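Local coordinates for IroE protein (Escherichia coli, PDB 2GZS), which hydrolyses the trilactone siderophore enterobactin and its C-glucosylated derivatives, preferring the iron-free forms and usually cutting only once to leave linear trimers, at residues His26-Thr36 and Pro71-Thr81; Tyr47-Met55 and Leu83-Tyr94. All coordinates share one frame; numbering follows the deposited sequence.

Contact 1 (His26-Thr36 and Pro71-Thr81); sequences HYRVWTAVPNT and PPVIVAVGYQT
Y27 and Y79 form a non-hydrogen-bonded pair across the strands, CA atoms 4.2 Å apart; their side chains start out diverging, but the rings end side by side, pointing the same way. With planes 35° apart this is an oblique pairing in which Y27 CE1 meets Y79 CE1 at 3.4 Å, and both hydroxyls go to D93. From here strands 26-34 and 73-79 run antiparallel, with hydrogen-bonded pairs at R28-G78, W30-A76 and A32-I74. V29, T31, V75 and V77 share the face toward helix 117-132, where V29 CG1 presses on V75 CG1 at 3.5 Å, tighter than usual. On the face of W30, A32 and A76, the indole lies beside G78, whose lack of a side chain makes room for it. Beyond strand 73-79, Q80 centres an inverse gamma turn and reaches back: its NE2 bonds to Y27 O at 3.0 Å, nearly straight (169°) but from above the carbonyl plane. R28 lays one guanidinium face over Q80 CA and gives T81 O a weak bond from NH1 (3.1 Å). An alanine here lacks the guanidinium, and T81 O would probably be left without this mate and the turn freer to shift. Backbone bonds thus join two inner strands of the alpha/beta-hydrolase sheet through mostly apolar side chains, with side-chain polar bonds gathered at the Q80 end and at D93.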
loop_
_atom_site.group_PDB
_atom_site.type_symbol
_atom_site.label_atom_id
_atom_site.label_comp_id
_atom_site.label_asym_id
_atom_site.label_seq_id
_atom_site.Cartn_x
_atom_site.Cartn_y
_atom_site.Cartn_z
ATOM N N HIS A 26 6.842 -12.312 -11.593
ATOM C CA HIS A 26 6.063 -11.857 -12.762
ATOM C C HIS A 26 4.811 -11.150 -12.246
ATOM O O HIS A 26 4.040 -11.814 -11.542
ATOM C CB HIS A 26 5.698 -13.078 -13.627
ATOM C CG HIS A 26 6.948 -13.869 -13.980
ATOM N ND1 HIS A 26 7.842 -13.326 -14.889
ATOM C CD2 HIS A 26 7.466 -15.008 -13.515
ATOM C CE1 HIS A 26 8.861 -14.185 -14.995
ATOM N NE2 HIS A 26 8.648 -15.196 -14.179
ATOM N N TYR A 27 4.681 -9.871 -12.560
ATOM C CA TYR A 27 3.661 -8.990 -11.974
ATOM C C TYR A 27 2.449 -8.886 -12.900
ATOM O O TYR A 27 2.589 -8.857 -14.118
ATOM C CB TYR A 27 4.221 -7.572 -11.661
ATOM C CG TYR A 27 5.417 -7.745 -10.715
ATOM C CD1 TYR A 27 5.285 -7.726 -9.352
ATOM C CD2 TYR A 27 6.672 -7.945 -11.281
ATOM C CE1 TYR A 27 6.357 -7.887 -8.457
ATOM C CE2 TYR A 27 7.761 -8.124 -10.420
ATOM C CZ TYR A 27 7.601 -8.089 -9.066
ATOM O OH TYR A 27 8.680 -8.274 -8.214
ATOM N N ARG A 28 1.284 -8.786 -12.274
ATOM C CA ARG A 28 0.023 -8.515 -13.014
ATOM C C ARG A 28 -0.577 -7.296 -12.384
ATOM O O ARG A 28 -0.798 -7.346 -11.166
ATOM C CB ARG A 28 -0.908 -9.714 -12.898
ATOM C CG ARG A 28 -2.239 -9.525 -13.689
ATOM C CD ARG A 28 -2.950 -10.865 -13.685
ATOM N NE ARG A 28 -2.367 -12.018 -14.363
ATOM C CZ ARG A 28 -2.638 -13.268 -13.955
ATOM N NH1 ARG A 28 -3.448 -13.442 -12.908
ATOM N NH2 ARG A 28 -2.077 -14.273 -14.616
ATOM N N VAL A 29 -0.706 -6.165 -13.094
ATOM C CA VAL A 29 -1.052 -4.890 -12.478
ATOM C C VAL A 29 -2.388 -4.442 -13.089
ATOM O O VAL A 29 -2.491 -4.301 -14.322
ATOM C CB VAL A 29 0.029 -3.829 -12.703
ATOM C CG1 VAL A 29 -0.399 -2.471 -12.123
ATOM C CG2 VAL A 29 1.328 -4.380 -12.094
ATOM N N TRP A 30 -3.364 -4.247 -12.216
ATOM C CA TRP A 30 -4.668 -3.769 -12.677
ATOM C C TRP A 30 -4.776 -2.284 -12.345
ATOM O O TRP A 30 -4.455 -1.812 -11.238
ATOM C CB TRP A 30 -5.835 -4.474 -12.015
ATOM C CG TRP A 30 -5.985 -5.908 -12.343
ATOM C CD1 TRP A 30 -6.800 -6.404 -13.336
ATOM C CD2 TRP A 30 -5.362 -7.052 -11.731
ATOM N NE1 TRP A 30 -6.706 -7.783 -13.363
ATOM C CE2 TRP A 30 -5.821 -8.192 -12.380
ATOM C CE3 TRP A 30 -4.429 -7.149 -10.662
ATOM C CZ2 TRP A 30 -5.413 -9.459 -12.022
ATOM C CZ3 TRP A 30 -4.016 -8.440 -10.311
ATOM C CH2 TRP A 30 -4.493 -9.566 -10.986
ATOM N N THR A 31 -5.221 -1.503 -13.326
ATOM C CA THR A 31 -5.508 -0.096 -13.124
ATOM C C THR A 31 -7.015 0.139 -13.241
ATOM O O THR A 31 -7.592 -0.193 -14.296
ATOM C CB THR A 31 -4.733 0.795 -14.104
ATOM O OG1 THR A 31 -3.323 0.539 -13.938
ATOM C CG2 THR A 31 -4.896 2.268 -13.764
ATOM N N ALA A 32 -7.669 0.633 -12.213
ATOM C CA ALA A 32 -9.082 0.923 -12.166
ATOM C C ALA A 32 -9.230 2.432 -12.204
ATOM O O ALA A 32 -8.793 3.133 -11.310
ATOM C CB ALA A 32 -9.772 0.326 -10.921
ATOM N N VAL A 33 -9.872 2.960 -13.283
ATOM C CA VAL A 33 -10.023 4.401 -13.471
ATOM C C VAL A 33 -11.502 4.759 -13.273
ATOM O O VAL A 33 -12.336 4.052 -13.876
ATOM C CB VAL A 33 -9.595 4.835 -14.882
ATOM C CG1 VAL A 33 -9.811 6.310 -15.081
ATOM C CG2 VAL A 33 -8.109 4.509 -15.170
ATOM N N PRO A 34 -11.830 5.756 -12.495
ATOM C CA PRO A 34 -13.248 6.117 -12.303
ATOM C C PRO A 34 -13.900 6.509 -13.643
ATOM O O PRO A 34 -13.247 7.062 -14.515
ATOM C CB PRO A 34 -13.180 7.309 -11.385
ATOM C CG PRO A 34 -11.848 7.166 -10.651
ATOM C CD PRO A 34 -10.919 6.639 -11.717
ATOM N N ASN A 35 -15.177 6.166 -13.746
ATOM C CA ASN A 35 -15.938 6.615 -14.924
ATOM C C ASN A 35 -16.533 7.967 -14.698
ATOM O O ASN A 35 -17.093 8.519 -15.647
ATOM C CB ASN A 35 -17.043 5.591 -15.206
ATOM C CG ASN A 35 -16.507 4.357 -15.860
ATOM O OD1 ASN A 35 -15.299 4.281 -16.175
ATOM N ND2 ASN A 35 -17.337 3.362 -16.147
ATOM N N THR A 36 -16.495 8.476 -13.485
ATOM C CA THR A 36 -16.902 9.879 -13.259
ATOM C C THR A 36 -15.674 10.734 -13.511
ATOM O O THR A 36 -14.491 10.363 -13.372
ATOM C CB THR A 36 -17.561 9.960 -11.894
ATOM O OG1 THR A 36 -16.730 9.485 -10.837
ATOM C CG2 THR A 36 -18.709 8.926 -11.862
ATOM N N PRO A 71 -13.440 9.771 -6.292
ATOM C CA PRO A 71 -12.975 8.380 -6.463
ATOM C C PRO A 71 -11.563 8.404 -6.995
ATOM O O PRO A 71 -11.149 9.146 -7.887
ATOM C CB PRO A 71 -13.982 7.712 -7.417
ATOM C CG PRO A 71 -14.554 8.871 -8.177
ATOM C CD PRO A 71 -14.632 10.011 -7.166
ATOM N N PRO A 72 -10.725 7.522 -6.398
ATOM C CA PRO A 72 -9.339 7.454 -6.864
ATOM C C PRO A 72 -9.118 6.486 -8.013
ATOM O O PRO A 72 -9.873 5.519 -8.146
ATOM C CB PRO A 72 -8.614 6.898 -5.581
ATOM C CG PRO A 72 -9.662 5.977 -5.020
ATOM C CD PRO A 72 -10.986 6.661 -5.217
ATOM N N VAL A 73 -8.023 6.722 -8.740
ATOM C CA VAL A 73 -7.449 5.623 -9.515
ATOM C C VAL A 73 -6.869 4.544 -8.563
ATOM O O VAL A 73 -6.231 4.946 -7.568
ATOM C CB VAL A 73 -6.386 6.126 -10.483
ATOM C CG1 VAL A 73 -5.627 5.071 -11.254
ATOM C CG2 VAL A 73 -7.086 7.073 -11.528
ATOM N N ILE A 74 -7.145 3.303 -8.892
ATOM C CA ILE A 74 -6.676 2.207 -8.009
ATOM C C ILE A 74 -5.692 1.396 -8.829
ATOM O O ILE A 74 -6.005 0.918 -9.939
ATOM C CB ILE A 74 -7.857 1.336 -7.610
ATOM C CG1 ILE A 74 -9.018 2.166 -7.017
ATOM C CG2 ILE A 74 -7.364 0.250 -6.689
ATOM C CD1 ILE A 74 -10.160 1.279 -6.556
ATOM N N VAL A 75 -4.478 1.193 -8.331
ATOM C CA VAL A 75 -3.489 0.379 -9.029
ATOM C C VAL A 75 -3.226 -0.828 -8.144
ATOM O O VAL A 75 -2.590 -0.649 -7.094
ATOM C CB VAL A 75 -2.174 1.116 -9.347
ATOM C CG1 VAL A 75 -1.206 0.203 -10.060
ATOM C CG2 VAL A 75 -2.475 2.377 -10.163
ATOM N N ALA A 76 -3.709 -1.999 -8.525
ATOM C CA ALA A 76 -3.514 -3.192 -7.701
ATOM C C ALA A 76 -2.324 -3.939 -8.277
ATOM O O ALA A 76 -2.342 -4.420 -9.406
ATOM C CB ALA A 76 -4.775 -4.041 -7.779
ATOM N N VAL A 77 -1.242 -3.980 -7.464
ATOM C CA VAL A 77 0.026 -4.551 -7.978
ATOM C C VAL A 77 0.059 -6.009 -7.517
ATOM O O VAL A 77 0.345 -6.239 -6.306
ATOM C CB VAL A 77 1.215 -3.771 -7.454
ATOM C CG1 VAL A 77 2.527 -4.327 -8.002
ATOM C CG2 VAL A 77 0.997 -2.280 -7.835
ATOM N N GLY A 78 -0.245 -6.942 -8.405
ATOM C CA GLY A 78 -0.305 -8.348 -8.069
ATOM C C GLY A 78 0.702 -9.178 -8.854
ATOM O O GLY A 78 1.669 -8.586 -9.362
ATOM N N TYR A 79 0.435 -10.445 -8.919
ATOM C CA TYR A 79 1.335 -11.411 -9.523
ATOM C C TYR A 79 0.644 -12.228 -10.568
ATOM O O TYR A 79 -0.609 -12.311 -10.497
ATOM C CB TYR A 79 1.922 -12.337 -8.431
ATOM C CG TYR A 79 2.864 -11.593 -7.510
ATOM C CD1 TYR A 79 4.201 -11.378 -7.863
ATOM C CD2 TYR A 79 2.457 -11.076 -6.261
ATOM C CE1 TYR A 79 5.073 -10.700 -6.995
ATOM C CE2 TYR A 79 3.292 -10.378 -5.381
ATOM C CZ TYR A 79 4.637 -10.207 -5.790
ATOM O OH TYR A 79 5.453 -9.497 -4.926
ATOM N N GLN A 80 1.392 -12.843 -11.476
ATOM C CA GLN A 80 0.759 -13.694 -12.497
ATOM C C GLN A 80 0.495 -15.064 -11.893
ATOM O O GLN A 80 1.272 -16.038 -12.023
ATOM C CB GLN A 80 1.727 -13.722 -13.693
ATOM C CG GLN A 80 1.799 -12.360 -14.392
ATOM C CD GLN A 80 2.819 -12.334 -15.533
ATOM O OE1 GLN A 80 2.965 -13.384 -16.182
ATOM N NE2 GLN A 80 3.485 -11.203 -15.753
ATOM N N THR A 81 -0.629 -15.146 -11.199
ATOM C CA THR A 81 -1.010 -16.372 -10.475
ATOM C C THR A 81 -2.513 -16.453 -10.417
ATOM O O THR A 81 -3.222 -15.455 -10.524
ATOM C CB THR A 81 -0.479 -16.395 -9.050
ATOM O OG1 THR A 81 -0.966 -17.596 -8.399
ATOM C CG2 THR A 81 -1.030 -15.194 -8.275
#

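Contact 2 (Tyr47-Met55 and Leu83-Tyr94); sequences YMLDGNAVM and LPFDLNSRAYDY. With DFP (diisopropyl phosphonate), chain B.
D50 bends the backbone sharply, with phi and psi both near +50°, as the chain passes from strand 43-48 into helix 51-57, and its N-H meets Y94 OH at 2.9 Å almost in line (171°). Its carboxylate is gripped side-on by R90: NE bonds to OD1 at 2.8 Å and NH2 to OD2 at 2.9 Å, each oxygen met on its syn side. This two-pronged salt bridge fixes the rotation of the guanidinium and leaves NH1 to bond DFP O3P at 2.8 Å, with a weaker bond from NH2 to the same oxygen. With CG set between backbone N and carbonyl carbon (chi1 77°), the R90 chain then bends at chi3 to bring NE and NH2 to D50. R90 CB lies over one face of the Y94 ring. L49 CD1 sits on the other face, 3.5 Å from the ring centroid, a CH-pi contact almost exactly on the normal. In this alpha/beta-hydrolase fold the strand-to-helix turn thus serves as second shell to the DFP pocket, positioning an arginine that lies close to the nucleophile S149. D50 OD1 also lies at the edge of the F85 ring and accepts from a water that D86 N donates to, while A53 CB packs over the F85 face with CZ at 3.5 Å. A second water links N52 N to P84 O. Helix 87-93 is capped by D86, whose OD1 accepts from S89 N at 3.0 Å.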
loop_
_atom_site.group_PDB
_atom_site.type_symbol
_atom_site.label_atom_id
_atom_site.label_comp_id
_atom_site.label_asym_id
_atom_site.label_seq_id
_atom_site.Cartn_x
_atom_site.Cartn_y
_atom_site.Cartn_z
ATOM N N TYR A 47 -1.816 3.009 -4.858
ATOM C CA TYR A 47 -1.090 1.821 -5.259
ATOM C C TYR A 47 -1.203 0.768 -4.137
ATOM O O TYR A 47 -0.957 1.193 -2.979
ATOM C CB TYR A 47 0.385 2.172 -5.511
ATOM C CG TYR A 47 0.592 2.943 -6.824
ATOM C CD1 TYR A 47 1.006 2.256 -7.958
ATOM C CD2 TYR A 47 0.327 4.296 -6.829
ATOM C CE1 TYR A 47 1.197 2.927 -9.188
ATOM C CE2 TYR A 47 0.522 4.953 -8.051
ATOM C CZ TYR A 47 0.943 4.276 -9.158
ATOM O OH TYR A 47 1.113 4.990 -10.360
HETATM N N MSE A 48 -1.614 -0.426 -4.457
HETATM C CA MSE A 48 -1.973 -1.402 -3.437
HETATM C C MSE A 48 -1.256 -2.721 -3.681
HETATM O O MSE A 48 -1.323 -3.307 -4.750
HETATM C CB MSE A 48 -3.511 -1.644 -3.518
HETATM C CG MSE A 48 -4.206 -0.253 -3.298
HETATM SE SE MSE A 48 -6.135 -0.429 -3.051
HETATM C CE MSE A 48 -5.803 -1.591 -4.520
ATOM N N LEU A 49 -0.532 -3.156 -2.614
ATOM C CA LEU A 49 0.134 -4.452 -2.765
ATOM C C LEU A 49 -0.845 -5.634 -2.624
ATOM O O LEU A 49 -2.034 -5.469 -2.345
ATOM C CB LEU A 49 1.216 -4.558 -1.689
ATOM C CG LEU A 49 2.270 -3.434 -1.685
ATOM C CD1 LEU A 49 3.469 -3.863 -0.797
ATOM C CD2 LEU A 49 2.718 -2.841 -2.957
ATOM N N ASP A 50 -0.351 -6.849 -2.824
ATOM C CA ASP A 50 -1.211 -8.026 -2.867
ATOM C C ASP A 50 -2.388 -7.830 -3.799
ATOM O O ASP A 50 -3.538 -8.081 -3.443
ATOM C CB ASP A 50 -1.658 -8.413 -1.436
ATOM C CG ASP A 50 -0.463 -8.881 -0.600
ATOM O OD1 ASP A 50 0.368 -9.660 -1.159
ATOM O OD2 ASP A 50 -0.463 -8.462 0.577
ATOM N N GLY A 51 -2.079 -7.347 -5.002
ATOM C CA GLY A 51 -3.154 -6.843 -5.873
ATOM C C GLY A 51 -4.098 -7.914 -6.264
ATOM O O GLY A 51 -5.267 -7.559 -6.549
ATOM N N ASN A 52 -3.747 -9.184 -6.392
ATOM C CA ASN A 52 -4.712 -10.203 -6.791
ATOM C C ASN A 52 -5.821 -10.280 -5.726
ATOM O O ASN A 52 -7.007 -10.362 -6.068
ATOM C CB ASN A 52 -4.111 -11.594 -6.918
ATOM C CG ASN A 52 -2.953 -11.667 -7.870
ATOM O OD1 ASN A 52 -3.017 -12.130 -9.009
ATOM N ND2 ASN A 52 -1.846 -11.145 -7.416
ATOM N N ALA A 53 -5.449 -10.194 -4.470
ATOM C CA ALA A 53 -6.423 -10.366 -3.363
ATOM C C ALA A 53 -7.293 -9.143 -3.258
ATOM O O ALA A 53 -8.498 -9.210 -3.016
ATOM C CB ALA A 53 -5.660 -10.602 -2.043
ATOM N N VAL A 54 -6.695 -7.939 -3.457
ATOM C CA VAL A 54 -7.485 -6.715 -3.501
ATOM C C VAL A 54 -8.515 -6.845 -4.646
ATOM O O VAL A 54 -9.714 -6.543 -4.393
ATOM C CB VAL A 54 -6.558 -5.506 -3.717
ATOM C CG1 VAL A 54 -7.462 -4.317 -4.034
ATOM C CG2 VAL A 54 -5.693 -5.235 -2.484
HETATM N N MSE A 55 -8.087 -7.262 -5.820
HETATM C CA MSE A 55 -9.093 -7.333 -6.917
HETATM C C MSE A 55 -10.184 -8.332 -6.627
HETATM O O MSE A 55 -11.326 -8.048 -7.013
HETATM C CB MSE A 55 -8.414 -7.679 -8.233
HETATM C CG MSE A 55 -7.498 -6.506 -8.666
HETATM SE SE MSE A 55 -8.445 -4.862 -9.048
HETATM C CE MSE A 55 -9.491 -5.551 -10.393
ATOM N N LEU A 83 -3.941 -17.714 -7.715
ATOM C CA LEU A 83 -4.272 -17.661 -6.300
ATOM C C LEU A 83 -4.292 -16.224 -5.807
ATOM O O LEU A 83 -3.807 -15.300 -6.473
ATOM C CB LEU A 83 -3.171 -18.448 -5.578
ATOM C CG LEU A 83 -3.036 -19.875 -6.157
ATOM C CD1 LEU A 83 -1.732 -20.450 -5.640
ATOM C CD2 LEU A 83 -4.227 -20.737 -5.810
ATOM N N PRO A 84 -4.876 -15.925 -4.672
ATOM C CA PRO A 84 -4.966 -14.545 -4.207
ATOM C C PRO A 84 -3.627 -13.940 -3.787
ATOM O O PRO A 84 -3.477 -12.703 -3.839
ATOM C CB PRO A 84 -5.901 -14.614 -2.995
ATOM C CG PRO A 84 -6.239 -16.032 -2.751
ATOM C CD PRO A 84 -5.619 -16.888 -3.810
ATOM N N PHE A 85 -2.674 -14.781 -3.401
ATOM C CA PHE A 85 -1.327 -14.304 -3.063
ATOM C C PHE A 85 -0.270 -15.119 -3.766
ATOM O O PHE A 85 -0.410 -16.304 -4.070
ATOM C CB PHE A 85 -1.059 -14.371 -1.529
ATOM C CG PHE A 85 -2.038 -13.538 -0.744
ATOM C CD1 PHE A 85 -1.763 -12.223 -0.366
ATOM C CD2 PHE A 85 -3.268 -14.080 -0.371
ATOM C CE1 PHE A 85 -2.706 -11.492 0.332
ATOM C CE2 PHE A 85 -4.204 -13.318 0.319
ATOM C CZ PHE A 85 -3.946 -12.022 0.714
ATOM N N ASP A 86 0.892 -14.417 -3.984
ATOM C CA ASP A 86 2.088 -15.205 -4.373
ATOM C C ASP A 86 2.992 -15.111 -3.156
ATOM O O ASP A 86 3.735 -14.167 -2.920
ATOM C CB ASP A 86 2.749 -14.685 -5.645
ATOM C CG ASP A 86 4.027 -15.427 -5.991
ATOM O OD1 ASP A 86 4.621 -16.167 -5.159
ATOM O OD2 ASP A 86 4.494 -15.243 -7.135
ATOM N N LEU A 87 2.888 -16.161 -2.330
ATOM C CA LEU A 87 3.479 -16.071 -1.003
ATOM C C LEU A 87 5.012 -16.006 -1.067
ATOM O O LEU A 87 5.601 -15.249 -0.248
ATOM C CB LEU A 87 3.074 -17.273 -0.094
ATOM C CG LEU A 87 1.543 -17.345 0.194
ATOM C CD1 LEU A 87 1.316 -18.665 0.966
ATOM C CD2 LEU A 87 1.001 -16.184 0.945
ATOM N N ASN A 88 5.579 -16.761 -2.003
ATOM C CA ASN A 88 7.025 -16.687 -2.121
ATOM C C ASN A 88 7.528 -15.328 -2.594
ATOM O O ASN A 88 8.459 -14.706 -2.107
ATOM C CB ASN A 88 7.528 -17.705 -3.133
ATOM C CG ASN A 88 7.299 -19.148 -2.759
ATOM O OD1 ASN A 88 7.075 -19.403 -1.584
ATOM N ND2 ASN A 88 7.388 -19.987 -3.785
ATOM N N SER A 89 6.861 -14.850 -3.668
ATOM C CA SER A 89 7.336 -13.606 -4.277
ATOM C C SER A 89 7.147 -12.418 -3.356
ATOM O O SER A 89 7.979 -11.529 -3.229
ATOM C CB SER A 89 6.628 -13.313 -5.607
ATOM O OG SER A 89 6.911 -14.329 -6.572
ATOM N N ARG A 90 5.992 -12.355 -2.634
ATOM C CA ARG A 90 5.779 -11.207 -1.788
ATOM C C ARG A 90 6.710 -11.151 -0.560
ATOM O O ARG A 90 7.086 -10.099 -0.088
ATOM C CB ARG A 90 4.289 -11.163 -1.383
ATOM C CG ARG A 90 3.945 -12.174 -0.296
ATOM C CD ARG A 90 2.412 -12.289 -0.167
ATOM N NE ARG A 90 1.909 -11.156 0.580
ATOM C CZ ARG A 90 1.911 -10.877 1.862
ATOM N NH1 ARG A 90 2.507 -11.862 2.617
ATOM N NH2 ARG A 90 1.413 -9.801 2.409
ATOM N N ALA A 91 7.057 -12.378 -0.081
ATOM C CA ALA A 91 8.002 -12.401 1.049
ATOM C C ALA A 91 9.369 -11.793 0.656
ATOM O O ALA A 91 9.939 -11.233 1.553
ATOM C CB ALA A 91 8.269 -13.835 1.488
ATOM N N TYR A 92 9.698 -11.941 -0.611
ATOM C CA TYR A 92 10.944 -11.306 -1.098
ATOM C C TYR A 92 10.745 -9.812 -1.354
ATOM O O TYR A 92 11.450 -8.953 -0.862
ATOM C CB TYR A 92 11.421 -12.006 -2.364
ATOM C CG TYR A 92 12.817 -11.465 -2.718
ATOM C CD1 TYR A 92 13.941 -11.680 -1.929
ATOM C CD2 TYR A 92 12.994 -10.718 -3.857
ATOM C CE1 TYR A 92 15.204 -11.150 -2.300
ATOM C CE2 TYR A 92 14.195 -10.171 -4.260
ATOM C CZ TYR A 92 15.287 -10.406 -3.451
ATOM O OH TYR A 92 16.508 -9.874 -3.845
ATOM N N ASP A 93 9.701 -9.550 -2.210
ATOM C CA ASP A 93 9.577 -8.151 -2.660
ATOM C C ASP A 93 9.247 -7.146 -1.619
ATOM O O ASP A 93 9.570 -5.954 -1.723
ATOM C CB ASP A 93 8.457 -8.090 -3.713
ATOM C CG ASP A 93 8.784 -8.658 -5.068
ATOM O OD1 ASP A 93 10.000 -8.719 -5.394
ATOM O OD2 ASP A 93 7.873 -9.042 -5.818
ATOM N N TYR A 94 8.516 -7.595 -0.527
ATOM C CA TYR A 94 7.980 -6.622 0.419
ATOM C C TYR A 94 8.833 -6.393 1.637
ATOM O O TYR A 94 8.564 -5.482 2.458
ATOM C CB TYR A 94 6.567 -7.036 0.883
ATOM C CG TYR A 94 5.522 -7.119 -0.227
ATOM C CD1 TYR A 94 5.748 -6.742 -1.541
ATOM C CD2 TYR A 94 4.259 -7.605 0.122
ATOM C CE1 TYR A 94 4.739 -6.846 -2.521
ATOM C CE2 TYR A 94 3.252 -7.719 -0.831
ATOM C CZ TYR A 94 3.512 -7.337 -2.139
ATOM O OH TYR A 94 2.508 -7.455 -3.094
HETATM C C1 DFP B . -0.424 -12.434 7.829
HETATM C C2 DFP B . -0.157 -13.929 8.016
HETATM C C3 DFP B . -1.876 -12.137 7.488
HETATM C "C1'" DFP B . 4.069 -11.934 7.783
HETATM C "C2'" DFP B . 4.415 -10.753 8.642
HETATM C "C3'" DFP B . 4.530 -13.222 8.544
HETATM P P DFP B . 1.729 -11.260 6.707
HETATM O O1P DFP B . 0.391 -12.063 6.671
HETATM O O2P DFP B . 2.670 -12.054 7.696
HETATM O O3P DFP B . 2.350 -11.077 5.331
HETATM O O HOH W 1 0.636 -11.476 -3.265
HETATM O O HOH W 2 -1.663 -10.878 -4.748
#

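How the contacts relate
From the N terminus, strand 26-34 comes first, then strand 43-48 with the turn into helix 51-57, then strand 73-79, and finally helix 87-93. Contact 1 closes the loop from the first to the third of these, contact 2 the loop from the second to the fourth, so the two cross. In the sheet, strand 73-79 sits between 26-34 and 43-48, and I74 packs on M48, joining the two contacts through neighbouring strands. At the other end, D93 of helix 87-93 is where the two contacts meet. The antiparallel edge region of the sheet is thereby tied to the helix that carries R90 to the ligand.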